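Local coordinates for protein putative 6-pyruvoyl tetrahydrobiopterin synthase (Caenorhabditis elegans, PDB 2G64) that probably catalyses the zinc-dependent conversion of 7,8-dihydroneopterin triphosphate into 6-pyruvoyl tetrahydropterin, releasing triphosphate, an early step in tetrahydrobiopterin synthesis, at residues F15-R20 with R85-D90; H46-K51 with V125-T130; L79-H84 with A105-E110. The protein carries 1 engineered substitution. All coordinates share one frame; numbering follows the deposited sequence. Where two conformers were deposited one is given.

Interaction 1. Residues F15-R20 with R85-D90. With ZN (zinc ion), chain D.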
loop_
_atom_site.group_PDB
_atom_site.type_symbol
_atom_site.label_atom_id
_atom_site.label_comp_id
_atom_site.label_asym_id
_atom_site.label_seq_id
_atom_site.Cartn_x
_atom_site.Cartn_y
_atom_site.Cartn_z
ATOM N N PHE A 15 -12.234 10.536 3.661
ATOM C CA PHE A 15 -13.649 10.664 4.039
ATOM C C PHE A 15 -14.509 9.693 3.230
ATOM O O PHE A 15 -14.177 9.338 2.107
ATOM C CB PHE A 15 -14.150 12.118 3.927
ATOM C CG PHE A 15 -14.105 12.704 2.514
ATOM C CD1 PHE A 15 -15.239 12.698 1.706
ATOM C CD2 PHE A 15 -12.934 13.302 2.021
ATOM C CE1 PHE A 15 -15.207 13.242 0.411
ATOM C CE2 PHE A 15 -12.878 13.848 0.732
ATOM C CZ PHE A 15 -14.024 13.826 -0.079
ATOM N N SER A 16 -15.603 9.243 3.822
ATOM C CA SER A 16 -16.484 8.321 3.131
ATOM C C SER A 16 -17.743 9.081 2.723
ATOM O O SER A 16 -18.317 9.830 3.513
ATOM C CB SER A 16 -16.785 7.113 4.022
ATOM O OG SER A 16 -15.604 6.356 4.257
ATOM N N ALA A 17 -18.138 8.950 1.459
ATOM C CA ALA A 17 -19.310 9.697 1.017
ATOM C C ALA A 17 -20.033 8.964 -0.097
ATOM O O ALA A 17 -19.430 8.184 -0.853
ATOM C CB ALA A 17 -18.926 11.123 0.560
ATOM N N ALA A 18 -21.330 9.233 -0.198
ATOM C CA ALA A 18 -22.120 8.780 -1.328
ATOM C C ALA A 18 -22.210 9.896 -2.369
ATOM O O ALA A 18 -22.163 11.085 -2.036
ATOM C CB ALA A 18 -23.551 8.395 -0.844
ATOM N N HIS A 19 -22.393 9.516 -3.620
ATOM C CA HIS A 19 -22.772 10.490 -4.642
ATOM C C HIS A 19 -23.425 9.822 -5.840
ATOM O O HIS A 19 -23.471 8.586 -5.936
ATOM C CB HIS A 19 -21.557 11.376 -5.032
ATOM C CG HIS A 19 -20.604 10.747 -6.006
ATOM N ND1 HIS A 19 -19.964 11.482 -6.986
ATOM C CD2 HIS A 19 -20.135 9.478 -6.126
ATOM C CE1 HIS A 19 -19.168 10.693 -7.689
ATOM N NE2 HIS A 19 -19.240 9.473 -7.175
ATOM N N ARG A 20 -23.980 10.651 -6.718
ATOM C CA ARG A 20 -24.455 10.202 -8.022
ATOM C C ARG A 20 -24.056 11.285 -9.023
ATOM O O ARG A 20 -24.251 12.483 -8.762
ATOM C CB ARG A 20 -25.976 10.043 -7.984
ATOM C CG ARG A 20 -26.567 9.784 -9.371
ATOM C CD ARG A 20 -28.084 9.958 -9.354
ATOM N NE ARG A 20 -28.642 9.458 -10.605
ATOM C CZ ARG A 20 -29.742 9.927 -11.187
ATOM N NH1 ARG A 20 -30.402 10.955 -10.660
ATOM N NH2 ARG A 20 -30.168 9.367 -12.315
ATOM N N ARG A 85 -21.398 11.711 4.470
ATOM C CA ARG A 85 -22.477 12.455 3.857
ATOM C C ARG A 85 -22.730 12.006 2.419
ATOM O O ARG A 85 -21.949 11.251 1.824
ATOM C CB ARG A 85 -22.152 13.954 3.872
ATOM C CG ARG A 85 -21.846 14.489 5.284
ATOM C CD ARG A 85 -22.460 15.863 5.466
ATOM N NE ARG A 85 -21.907 16.572 6.615
ATOM C CZ ARG A 85 -22.511 16.668 7.795
ATOM N NH1 ARG A 85 -23.691 16.093 7.991
ATOM N NH2 ARG A 85 -21.934 17.340 8.783
ATOM N N ASN A 86 -23.834 12.493 1.872
ATOM C CA ASN A 86 -24.135 12.365 0.460
ATOM C C ASN A 86 -23.801 13.709 -0.225
ATOM O O ASN A 86 -24.424 14.749 0.074
ATOM C CB ASN A 86 -25.627 12.037 0.321
ATOM C CG ASN A 86 -26.047 11.845 -1.114
ATOM O OD1 ASN A 86 -25.744 12.673 -1.967
ATOM N ND2 ASN A 86 -26.773 10.763 -1.386
ATOM N N LEU A 87 -22.801 13.702 -1.109
ATOM C CA LEU A 87 -22.271 14.962 -1.653
ATOM C C LEU A 87 -23.367 15.808 -2.316
ATOM O O LEU A 87 -23.484 17.001 -2.056
ATOM C CB LEU A 87 -21.119 14.711 -2.621
ATOM C CG LEU A 87 -19.896 13.953 -2.076
ATOM C CD1 LEU A 87 -18.792 13.925 -3.161
ATOM C CD2 LEU A 87 -19.393 14.643 -0.828
ATOM N N ASP A 88 -24.174 15.172 -3.153
ATOM C CA ASP A 88 -25.150 15.891 -3.972
ATOM C C ASP A 88 -26.342 16.386 -3.170
ATOM O O ASP A 88 -26.953 17.384 -3.540
ATOM C CB ASP A 88 -25.624 14.995 -5.106
ATOM C CG ASP A 88 -24.474 14.306 -5.790
ATOM O OD1 ASP A 88 -23.701 14.977 -6.503
ATOM O OD2 ASP A 88 -24.319 13.100 -5.571
ATOM N N LYS A 89 -26.672 15.680 -2.090
ATOM C CA LYS A 89 -27.859 15.989 -1.296
ATOM C C LYS A 89 -27.586 16.766 -0.012
ATOM O O LYS A 89 -28.447 17.505 0.479
ATOM C CB LYS A 89 -28.643 14.715 -0.978
ATOM C CG LYS A 89 -29.164 14.030 -2.247
ATOM C CD LYS A 89 -29.963 12.805 -1.918
ATOM C CE LYS A 89 -30.319 12.049 -3.190
ATOM N NZ LYS A 89 -31.223 10.906 -2.893
ATOM N N ASP A 90 -26.403 16.588 0.551
ATOM C CA ASP A 90 -26.078 17.177 1.866
ATOM C C ASP A 90 -25.141 18.380 1.799
ATOM O O ASP A 90 -24.957 19.105 2.796
ATOM C CB ASP A 90 -25.412 16.132 2.769
ATOM C CG ASP A 90 -26.321 14.969 3.083
ATOM O OD1 ASP A 90 -27.551 15.176 3.179
ATOM O OD2 ASP A 90 -25.799 13.838 3.214
HETATM ZN ZN ZN D . -18.255 7.799 -8.043
HETATM O O HOH W 1 -17.668 8.254 -9.712
#
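A18 is gripped through both its peptide groups by the backbone of 85-90. Its N donates to R85 O at 2.9 Å, and its O takes the N-H of L87 at 2.8 Å, almost in line with the carbonyl bond. This pairs A18 with N86 as a parallel bridge, their side chains on one face of the sheet, where N86 ND2 goes on to bond N42 O of a second subunit. N86 is also the N-cap of helix 87-90: with CG anti to its own N (chi1 -179°), OD1 turns back to accept from K89 N at 3.1 Å and, weakly, from D88 N. In the tunnelling fold of the PTPS family, this places a short, weakly bonded strand, outermost within this chain, and a helical turn against the long strand 6-19, just where that strand delivers its zinc ligand, H19.

The H19 side chain can be followed outward. H19 CB sits 3.3 Å from D88 OD2 and also touches L87 CB. CG is set between the backbone N and the carbonyl carbon (chi1 81°), which swings the imidazole away from 85-90. ND1 bonds S99 OG, CD2 and CE1 flank the metal, and H19 NE2 ends on the zinc ion at 2.1 Å, beside H44, H46 and a water. D88 OD2, beside H19 CB, accepts the N-H of R20 at 2.7 Å on its syn side, 28° out of the carboxylate plane, while OD1 bonds the same S99 OG. S99 is thus a second-shell partner of the zinc ligand, with D88 behind it, an arrangement that probably limits rotation of the imidazole. On the apolar side, L87 CD2 packs on A17 CB at 3.8 Å, and L87 also reaches Y48 and V104.

Interaction 2. Residues H46-K51 with V125-T130. With NA (sodium ion), chain B; ZN (zinc ion), chain D.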
loop_
_atom_site.group_PDB
_atom_site.type_symbol
_atom_site.label_atom_id
_atom_site.label_comp_id
_atom_site.label_asym_id
_atom_site.label_seq_id
_atom_site.Cartn_x
_atom_site.Cartn_y
_atom_site.Cartn_z
ATOM N N HIS A 46 -17.653 6.174 -2.249
ATOM C CA HIS A 46 -16.200 6.004 -2.286
ATOM C C HIS A 46 -15.653 6.297 -0.910
ATOM O O HIS A 46 -16.235 7.094 -0.167
ATOM C CB HIS A 46 -15.526 6.960 -3.299
ATOM C CG HIS A 46 -15.990 6.785 -4.710
ATOM N ND1 HIS A 46 -15.674 5.678 -5.462
ATOM C CD2 HIS A 46 -16.771 7.566 -5.496
ATOM C CE1 HIS A 46 -16.235 5.784 -6.656
ATOM N NE2 HIS A 46 -16.903 6.922 -6.702
ATOM N N ASN A 47 -14.525 5.668 -0.560
ATOM C CA ASN A 47 -13.625 6.262 0.430
ATOM C C ASN A 47 -12.682 7.171 -0.336
ATOM O O ASN A 47 -11.899 6.701 -1.149
ATOM C CB ASN A 47 -12.807 5.180 1.123
ATOM C CG ASN A 47 -13.675 4.105 1.728
ATOM O OD1 ASN A 47 -14.609 4.390 2.481
ATOM N ND2 ASN A 47 -13.357 2.856 1.412
ATOM N N TYR A 48 -12.811 8.476 -0.129
ATOM C CA TYR A 48 -11.990 9.408 -0.875
ATOM C C TYR A 48 -10.726 9.647 -0.044
ATOM O O TYR A 48 -10.824 9.933 1.144
ATOM C CB TYR A 48 -12.744 10.730 -1.030
ATOM C CG TYR A 48 -13.897 10.728 -2.001
ATOM C CD1 TYR A 48 -13.695 11.033 -3.348
ATOM C CD2 TYR A 48 -15.209 10.480 -1.563
ATOM C CE1 TYR A 48 -14.767 11.069 -4.261
ATOM C CE2 TYR A 48 -16.280 10.529 -2.457
ATOM C CZ TYR A 48 -16.054 10.807 -3.797
ATOM O OH TYR A 48 -17.114 10.846 -4.655
ATOM N N VAL A 49 -9.554 9.521 -0.656
ATOM C CA VAL A 49 -8.336 9.958 0.028
ATOM C C VAL A 49 -8.105 11.446 -0.312
ATOM O O VAL A 49 -8.134 11.834 -1.484
ATOM C CB VAL A 49 -7.115 9.126 -0.407
ATOM C CG1 VAL A 49 -5.865 9.625 0.296
ATOM C CG2 VAL A 49 -7.330 7.630 -0.062
ATOM N N TRP A 50 -7.873 12.258 0.704
ATOM C CA TRP A 50 -7.618 13.683 0.484
ATOM C C TRP A 50 -6.172 13.995 0.886
ATOM O O TRP A 50 -5.797 13.780 2.032
ATOM C CB TRP A 50 -8.542 14.503 1.386
ATOM C CG TRP A 50 -8.493 15.983 1.143
ATOM C CD1 TRP A 50 -8.191 16.618 -0.032
ATOM C CD2 TRP A 50 -8.790 17.015 2.099
ATOM N NE1 TRP A 50 -8.284 18.007 0.141
ATOM C CE2 TRP A 50 -8.662 18.267 1.431
ATOM C CE3 TRP A 50 -9.182 17.005 3.449
ATOM C CZ2 TRP A 50 -8.892 19.504 2.079
ATOM C CZ3 TRP A 50 -9.386 18.253 4.108
ATOM C CH2 TRP A 50 -9.254 19.473 3.408
ATOM N N LYS A 51 -5.350 14.496 -0.032
ATOM C CA LYS A 51 -4.009 14.915 0.415
ATOM C C LYS A 51 -3.881 16.420 0.241
ATOM O O LYS A 51 -4.227 16.950 -0.798
ATOM C CB LYS A 51 -2.912 14.217 -0.390
ATOM C CG LYS A 51 -3.106 12.706 -0.552
ATOM C CD LYS A 51 -1.896 12.104 -1.241
ATOM C CE LYS A 51 -2.035 10.582 -1.356
ATOM N NZ LYS A 51 -0.870 10.004 -2.115
ATOM N N VAL A 125 -4.114 20.201 -3.842
ATOM C CA VAL A 125 -4.992 19.188 -3.248
ATOM C C VAL A 125 -5.045 17.979 -4.177
ATOM O O VAL A 125 -5.114 18.125 -5.400
ATOM C CB VAL A 125 -6.432 19.765 -3.041
ATOM C CG1 VAL A 125 -7.489 18.659 -3.063
ATOM C CG2 VAL A 125 -6.511 20.556 -1.739
ATOM N N THR A 126 -5.023 16.793 -3.588
ATOM C CA THR A 126 -5.212 15.553 -4.312
ATOM C C THR A 126 -6.481 14.878 -3.780
ATOM O O THR A 126 -6.691 14.831 -2.570
ATOM C CB THR A 126 -4.002 14.607 -4.080
ATOM O OG1 THR A 126 -2.817 15.255 -4.552
ATOM C CG2 THR A 126 -4.185 13.282 -4.852
ATOM N N ILE A 127 -7.295 14.342 -4.687
ATOM C CA ILE A 127 -8.391 13.456 -4.296
ATOM C C ILE A 127 -8.170 12.125 -5.005
ATOM O O ILE A 127 -8.029 12.095 -6.216
ATOM C CB ILE A 127 -9.763 14.041 -4.730
ATOM C CG1 ILE A 127 -10.139 15.244 -3.831
ATOM C CG2 ILE A 127 -10.854 12.952 -4.694
ATOM C CD1 ILE A 127 -10.378 14.886 -2.350
ATOM N N GLU A 128 -8.124 11.035 -4.245
ATOM C CA GLU A 128 -8.140 9.706 -4.863
ATOM C C GLU A 128 -9.538 9.147 -4.661
ATOM O O GLU A 128 -9.939 8.816 -3.547
ATOM C CB GLU A 128 -7.073 8.790 -4.250
ATOM C CG GLU A 128 -5.664 9.412 -4.198
ATOM C CD GLU A 128 -4.563 8.450 -3.774
ATOM O OE1 GLU A 128 -4.871 7.383 -3.202
ATOM O OE2 GLU A 128 -3.375 8.780 -4.008
ATOM N N GLU A 129 -10.280 9.074 -5.747
ATOM C CA GLU A 129 -11.632 8.553 -5.729
ATOM C C GLU A 129 -11.622 7.044 -5.451
ATOM O O GLU A 129 -12.460 6.542 -4.703
ATOM C CB GLU A 129 -12.224 8.857 -7.089
ATOM C CG GLU A 129 -13.509 8.224 -7.423
ATOM C CD GLU A 129 -13.768 8.410 -8.899
ATOM O OE1 GLU A 129 -13.567 7.446 -9.662
ATOM O OE2 GLU A 129 -14.095 9.545 -9.297
ATOM N N THR A 130 -10.672 6.347 -6.076
ATOM C CA THR A 130 -10.271 4.992 -5.699
ATOM C C THR A 130 -8.750 4.955 -5.827
ATOM O O THR A 130 -8.140 5.918 -6.292
ATOM C CB THR A 130 -10.851 3.929 -6.653
ATOM O OG1 THR A 130 -10.140 3.977 -7.883
ATOM C CG2 THR A 130 -12.361 4.165 -6.916
HETATM NA NA NA B . -9.448 5.952 -2.681
HETATM ZN ZN ZN D . -18.255 7.799 -8.043
HETATM O O HOH W 2 -1.780 16.930 -2.685
HETATM O O HOH W 3 -1.679 10.488 -5.039
HETATM O O HOH W 4 -6.834 5.523 -2.793
HETATM O O HOH W 5 -10.592 3.689 -1.547
HETATM O O HOH W 1 -17.668 8.254 -9.712
#
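W50 and I127 form the close-packed side of this contact, a non-hydrogen-bonded pair whose side chains share one face of the sheet. A W50 chi1 of -173° sets the indole beside its own carbonyl carbon, which brings CD1 to 3.6 Å from I127 CD1 and its NE1 edge to 3.4 Å from V125 CG1, nearly in the ring plane. NE1 is buried here and has no polar partner in the model. M75, L79 and M108 press on the indole from the two long helices. Next along, I127 CG2 meets the edge of the Y48 ring.

This is the antiparallel core of the tunnelling fold, one face of the sheet covered by helices. V49-E128 and K51-T126 are the hydrogen-bonded pairs, each closed by two backbone bonds.

The face bearing V49, K51, T126 and E128 is looser and wetter. K51 NZ reaches E128 OE2 in a long salt bridge of 3.4 Å, and a water linked to both groups bridges it as well. E128 OE1 accepts from another water that binds the sodium ion, to which N47 O is also a ligand.

At the zinc end, E129 CG lies over the centre of the H46 imidazole, a CH-pi contact 3.6 Å from the centroid. H46 NE2 binds the zinc, its ND1 bonds N47 OD1 of a second subunit, and the E129 carboxylate, a charge-relay group by similarity, goes on to S101 OG.

Interaction 3. Residues L79-H84 with A105-E110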
loop_
_atom_site.group_PDB
_atom_site.type_symbol
_atom_site.label_atom_id
_atom_site.label_comp_id
_atom_site.label_asym_id
_atom_site.label_seq_id
_atom_site.Cartn_x
_atom_site.Cartn_y
_atom_site.Cartn_z
ATOM N N LEU A 79 -13.397 18.477 6.314
ATOM C CA LEU A 79 -13.824 17.080 6.280
ATOM C C LEU A 79 -15.215 16.910 6.909
ATOM O O LEU A 79 -15.989 16.045 6.508
ATOM C CB LEU A 79 -12.794 16.192 6.980
ATOM C CG LEU A 79 -11.529 15.925 6.150
ATOM C CD1 LEU A 79 -10.436 15.381 7.093
ATOM C CD2 LEU A 79 -11.819 14.943 5.017
ATOM N N ASP A 80 -15.533 17.758 7.881
ATOM C CA ASP A 80 -16.836 17.697 8.559
ATOM C C ASP A 80 -17.978 17.913 7.564
ATOM O O ASP A 80 -19.082 17.393 7.747
ATOM C CB ASP A 80 -16.921 18.801 9.620
ATOM C CG ASP A 80 -16.238 18.429 10.921
ATOM O OD1 ASP A 80 -15.828 17.263 11.102
ATOM O OD2 ASP A 80 -16.092 19.339 11.764
ATOM N N THR A 81 -17.711 18.708 6.531
ATOM C CA THR A 81 -18.706 19.006 5.500
ATOM C C THR A 81 -19.056 17.827 4.575
ATOM O O THR A 81 -20.111 17.833 3.928
ATOM C CB THR A 81 -18.316 20.222 4.627
ATOM O OG1 THR A 81 -17.284 19.886 3.672
ATOM C CG2 THR A 81 -17.890 21.428 5.490
ATOM N N VAL A 82 -18.157 16.850 4.484
ATOM C CA VAL A 82 -18.295 15.776 3.492
ATOM C C VAL A 82 -18.249 14.357 4.087
ATOM O O VAL A 82 -18.758 13.406 3.494
ATOM C CB VAL A 82 -17.236 15.902 2.364
ATOM C CG1 VAL A 82 -17.471 17.170 1.560
ATOM C CG2 VAL A 82 -15.807 15.924 2.951
ATOM N N ASP A 83 -17.647 14.189 5.255
ATOM C CA ASP A 83 -17.509 12.840 5.747
ATOM C C ASP A 83 -18.834 12.197 6.189
ATOM O O ASP A 83 -19.620 12.818 6.910
ATOM C CB ASP A 83 -16.490 12.734 6.869
ATOM C CG ASP A 83 -16.314 11.309 7.313
ATOM O OD1 ASP A 83 -15.944 10.467 6.467
ATOM O OD2 ASP A 83 -16.616 11.013 8.486
ATOM N N HIS A 84 -19.042 10.943 5.789
ATOM C CA HIS A 84 -20.312 10.241 6.057
ATOM C C HIS A 84 -21.558 11.000 5.579
ATOM O O HIS A 84 -22.633 10.918 6.176
ATOM C CB HIS A 84 -20.396 9.848 7.526
ATOM C CG HIS A 84 -19.550 8.657 7.848
ATOM N ND1 HIS A 84 -18.193 8.749 8.069
ATOM C CD2 HIS A 84 -19.849 7.336 7.896
ATOM C CE1 HIS A 84 -17.698 7.542 8.282
ATOM N NE2 HIS A 84 -18.683 6.666 8.182
ATOM N N ALA A 105 -12.147 17.889 -5.971
ATOM C CA ALA A 105 -10.808 18.405 -5.671
ATOM C C ALA A 105 -10.853 19.935 -5.565
ATOM O O ALA A 105 -10.250 20.540 -4.670
ATOM C CB ALA A 105 -9.845 17.962 -6.747
ATOM N N ILE A 106 -11.589 20.553 -6.478
ATOM C CA ILE A 106 -11.725 22.005 -6.487
ATOM C C ILE A 106 -12.457 22.476 -5.224
ATOM O O ILE A 106 -12.010 23.400 -4.531
ATOM C CB ILE A 106 -12.436 22.526 -7.791
ATOM C CG1 ILE A 106 -11.571 22.258 -9.029
ATOM C CG2 ILE A 106 -12.726 24.043 -7.689
ATOM C CD1 ILE A 106 -12.323 22.435 -10.352
ATOM N N TYR A 107 -13.581 21.834 -4.925
ATOM C CA TYR A 107 -14.337 22.124 -3.712
ATOM C C TYR A 107 -13.467 22.076 -2.459
ATOM O O TYR A 107 -13.474 23.007 -1.663
ATOM C CB TYR A 107 -15.561 21.177 -3.581
ATOM C CG TYR A 107 -16.188 21.284 -2.217
ATOM C CD1 TYR A 107 -17.039 22.348 -1.904
ATOM C CD2 TYR A 107 -15.891 20.353 -1.223
ATOM C CE1 TYR A 107 -17.593 22.451 -0.631
ATOM C CE2 TYR A 107 -16.443 20.448 0.026
ATOM C CZ TYR A 107 -17.279 21.507 0.325
ATOM O OH TYR A 107 -17.819 21.595 1.590
ATOM N N MET A 108 -12.702 20.999 -2.280
ATOM C CA MET A 108 -11.930 20.819 -1.058
ATOM C C MET A 108 -10.799 21.854 -0.971
ATOM O O MET A 108 -10.534 22.400 0.093
ATOM C CB MET A 108 -11.358 19.405 -0.975
ATOM C CG MET A 108 -12.446 18.319 -0.979
ATOM S SD MET A 108 -13.441 18.245 0.525
ATOM C CE MET A 108 -12.271 17.493 1.685
ATOM N N PHE A 109 -10.133 22.086 -2.091
ATOM C CA PHE A 109 -9.107 23.137 -2.180
ATOM C C PHE A 109 -9.696 24.487 -1.751
ATOM O O PHE A 109 -9.141 25.182 -0.895
ATOM C CB PHE A 109 -8.605 23.216 -3.619
ATOM C CG PHE A 109 -7.444 24.150 -3.829
ATOM C CD1 PHE A 109 -6.144 23.671 -3.832
ATOM C CD2 PHE A 109 -7.662 25.513 -4.048
ATOM C CE1 PHE A 109 -5.058 24.540 -4.054
ATOM C CE2 PHE A 109 -6.591 26.383 -4.274
ATOM C CZ PHE A 109 -5.284 25.888 -4.274
ATOM N N GLU A 110 -10.815 24.868 -2.349
ATOM C CA GLU A 110 -11.376 26.189 -2.069
ATOM C C GLU A 110 -11.925 26.315 -0.644
ATOM O O GLU A 110 -11.740 27.350 0.011
ATOM C CB GLU A 110 -12.428 26.571 -3.118
ATOM C CG GLU A 110 -11.844 26.840 -4.514
ATOM C CD GLU A 110 -10.837 28.006 -4.537
ATOM O OE1 GLU A 110 -10.922 28.898 -3.668
ATOM O OE2 GLU A 110 -9.957 28.030 -5.428
#
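T81 and Y107 meet hydroxyl to hydroxyl where the chain leaving helix 68-80 passes helix 101-115, the two long helices that cover one face of the sheet in the tunnelling fold. T81 OG1 and Y107 OH are 2.7 Å apart, and OG1 lies in the plane of the phenol ring, off its edge. The two side chains come from opposite directions. A chi1 of 169° puts Y107 CG beside the carbonyl carbon and carries the ring out from helix 101-115 toward the turn. On T81, OG1 is tucked between the backbone N and the carbonyl carbon, a position from which it also bonds V78 O.

V82 lies beside this polar pair, its two methyls parted between two partners. V82 CG1 slides along the phenol and comes 3.8 Å from Y107 CE2. V82 CG2 meets the end of M108 tip to tip, 4.1 Å from M108 CE and about as far from SD. M108 reaches it because its chain is folded, bent at chi2 (-70°) and again at chi3, so that CE curls back toward the turn and comes 4.2 Å from L79 CD2. F93 and F94 also meet the Y107 ring. A phenylalanine in place of Y107 would keep the ring packing but would probably leave T81 OG1 without its partner across the helices and the end of the turn less firmly tied.

The turn itself is held by L79 O, which accepts from V82 N and, at 2.8 Å, from D83 N. Beyond it, D83 OD1 bonds S16 N, and H84, a charge-relay residue by similarity, packs against C38 and H44 of a second subunit. H84 ND1 donates to D83 OD2 at 2.8 Å; OD2 lies close to the imidazole plane, whereas ND1 stands 44° out of the carboxylate plane.

Along the chain the segments run 15-20, 46-51, 79-84, 85-90, 105-110, 125-130, so interaction 3 falls wholly between the two halves of interaction 2, while interaction 1 alternates with both. Centres of interactions 1 and 2 lie about 13 Å apart, and each is about 10 Å from interaction 3. Interactions 1 and 2 share one sheet through neighbouring strands 6-19 and 44-57. Interaction 3 belongs to the helical layer, touching interaction 2 through W50 and M108 and interaction 1 through S16 and D83. All three also touch a neighbouring subunit: zinc ligands H19 and H46 and nearby E129 lie with the sheet, while H84 faces C38 of another subunit, consistent with an active site at the interface.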